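Local coordinates for protein quinoline 2-oxidoreductase medium subunit (Pseudomonas putida, PDB 1T3Q) that serves as the medium, FAD-carrying subunit of the molybdenum hydroxylase quinoline 2-oxidoreductase and probably takes part in its electron transfer, at residues 209-214 with 270-275. Sequence-based numbering, arbitrary orientation.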
loop_
_atom_site.group_PDB
_atom_site.type_symbol
_atom_site.label_atom_id
_atom_site.label_comp_id
_atom_site.label_asym_id
_atom_site.label_seq_id
_atom_site.Cartn_x
_atom_site.Cartn_y
_atom_site.Cartn_z
ATOM N N ALA C 209 -22.020 -68.069 -4.298
ATOM C CA ALA C 209 -22.276 -66.644 -4.159
ATOM C C ALA C 209 -21.737 -66.084 -2.853
ATOM O O ALA C 209 -21.769 -66.748 -1.820
ATOM C CB ALA C 209 -23.782 -66.371 -4.255
ATOM N N ARG C 210 -21.223 -64.860 -2.925
ATOM C CA ARG C 210 -20.713 -64.147 -1.762
ATOM C C ARG C 210 -21.257 -62.730 -1.890
ATOM O O ARG C 210 -20.819 -61.960 -2.746
ATOM C CB ARG C 210 -19.179 -64.124 -1.740
ATOM C CG ARG C 210 -18.532 -65.465 -1.408
ATOM C CD ARG C 210 -18.770 -65.888 0.045
ATOM N NE ARG C 210 -18.053 -65.044 1.001
ATOM C CZ ARG C 210 -17.985 -65.282 2.310
ATOM N NH1 ARG C 210 -18.591 -66.343 2.829
ATOM N NH2 ARG C 210 -17.310 -64.459 3.102
ATOM N N ILE C 211 -22.239 -62.412 -1.054
ATOM C CA ILE C 211 -22.874 -61.101 -1.047
ATOM C C ILE C 211 -22.429 -60.376 0.215
ATOM O O ILE C 211 -22.505 -60.934 1.310
ATOM C CB ILE C 211 -24.413 -61.232 -1.023
ATOM C CG1 ILE C 211 -24.872 -62.184 -2.133
ATOM C CG2 ILE C 211 -25.060 -59.858 -1.181
ATOM C CD1 ILE C 211 -24.388 -61.804 -3.520
ATOM N N ALA C 212 -21.964 -59.140 0.061
ATOM C CA ALA C 212 -21.498 -58.358 1.200
ATOM C C ALA C 212 -21.976 -56.914 1.153
ATOM O O ALA C 212 -22.031 -56.297 0.090
ATOM C CB ALA C 212 -19.972 -58.393 1.265
ATOM N N LEU C 213 -22.319 -56.380 2.319
ATOM C CA LEU C 213 -22.772 -55.000 2.426
ATOM C C LEU C 213 -21.835 -54.226 3.343
ATOM O O LEU C 213 -21.413 -54.730 4.385
ATOM C CB LEU C 213 -24.197 -54.936 2.985
ATOM C CG LEU C 213 -25.346 -55.267 2.027
ATOM C CD1 LEU C 213 -25.267 -56.723 1.591
ATOM C CD2 LEU C 213 -26.666 -55.002 2.723
ATOM N N GLY C 214 -21.507 -53.002 2.943
ATOM C CA GLY C 214 -20.629 -52.179 3.750
ATOM C C GLY C 214 -21.255 -50.830 4.042
ATOM O O GLY C 214 -22.238 -50.444 3.408
ATOM N N ALA C 270 -31.984 -51.957 -2.315
ATOM C CA ALA C 270 -32.002 -51.566 -3.724
ATOM C C ALA C 270 -30.637 -51.748 -4.375
ATOM O O ALA C 270 -30.534 -52.239 -5.496
ATOM C CB ALA C 270 -32.452 -50.111 -3.859
ATOM N N ILE C 271 -29.589 -51.350 -3.666
ATOM C CA ILE C 271 -28.232 -51.465 -4.183
ATOM C C ILE C 271 -27.782 -52.925 -4.284
ATOM O O ILE C 271 -27.130 -53.321 -5.255
ATOM C CB ILE C 271 -27.248 -50.690 -3.289
ATOM C CG1 ILE C 271 -27.650 -49.211 -3.250
ATOM C CG2 ILE C 271 -25.825 -50.853 -3.803
ATOM C CD1 ILE C 271 -27.687 -48.541 -4.614
ATOM N N THR C 272 -28.133 -53.720 -3.279
ATOM C CA THR C 272 -27.757 -55.130 -3.261
ATOM C C THR C 272 -28.399 -55.872 -4.426
ATOM O O THR C 272 -27.747 -56.663 -5.108
ATOM C CB THR C 272 -28.170 -55.791 -1.934
ATOM O OG1 THR C 272 -27.399 -55.223 -0.868
ATOM C CG2 THR C 272 -27.934 -57.297 -1.980
ATOM N N GLN C 273 -29.682 -55.611 -4.655
ATOM C CA GLN C 273 -30.395 -56.245 -5.752
ATOM C C GLN C 273 -29.728 -55.871 -7.069
ATOM O O GLN C 273 -29.525 -56.716 -7.943
ATOM C CB GLN C 273 -31.855 -55.788 -5.754
ATOM C CG GLN C 273 -32.614 -56.149 -7.010
ATOM C CD GLN C 273 -34.086 -55.791 -6.925
ATOM O OE1 GLN C 273 -34.789 -55.789 -7.931
ATOM N NE2 GLN C 273 -34.560 -55.498 -5.718
ATOM N N ARG C 274 -29.371 -54.599 -7.198
ATOM C CA ARG C 274 -28.731 -54.098 -8.405
ATOM C C ARG C 274 -27.387 -54.765 -8.685
ATOM O O ARG C 274 -27.116 -55.181 -9.813
ATOM C CB ARG C 274 -28.529 -52.584 -8.300
ATOM C CG ARG C 274 -27.917 -51.963 -9.542
ATOM C CD ARG C 274 -27.363 -50.579 -9.250
ATOM N NE ARG C 274 -28.386 -49.643 -8.798
ATOM C CZ ARG C 274 -28.125 -48.426 -8.329
ATOM N NH1 ARG C 274 -29.118 -47.634 -7.944
ATOM N NH2 ARG C 274 -26.872 -48.003 -8.236
ATOM N N VAL C 275 -26.544 -54.863 -7.661
ATOM C CA VAL C 275 -25.225 -55.465 -7.821
ATOM C C VAL C 275 -25.292 -56.972 -8.099
ATOM O O VAL C 275 -24.476 -57.510 -8.855
ATOM C CB VAL C 275 -24.322 -55.175 -6.582
ATOM C CG1 VAL C 275 -24.816 -55.942 -5.362
ATOM C CG2 VAL C 275 -22.876 -55.527 -6.900
#
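Thr-272 meets Ile-211 and Leu-213 with its two branches, and this small junction illustrates how a helix can rest on a sheet through one short branched side chain. From the helix backbone the bond to CB points toward strand 205-214, and at CB the side chain forks, the hydroxyl anti to the carbonyl carbon (chi1 -67°) and the methyl anti to the backbone N. CG2 of Thr-272 reaches CG2 of Ile-211 at 3.9 Å, a plain methyl-to-methyl contact. The other branch turns to the isobutyl group of Leu-213, where OG1 of Thr-272 sits 3.5 Å from CG of Leu-213, with both leucine methyls only slightly farther off. The leucine crosses the threonine at nearly a right angle, and its end bends nearer the helix than its CB direction suggests. Ala-195 of the adjacent strand 193-202 also touches Thr-272, so helix 261-284 lies across more than one strand of the antiparallel sheet in the CO dehydrogenase flavoprotein C-terminal domain. No hydrogen bond joins the two segments. OG1 instead bonds to the carbonyl O of Ala-268, one turn earlier, which satisfies the buried hydroxyl locally and lets it face leucine carbons: the contact is therefore van der Waals in character.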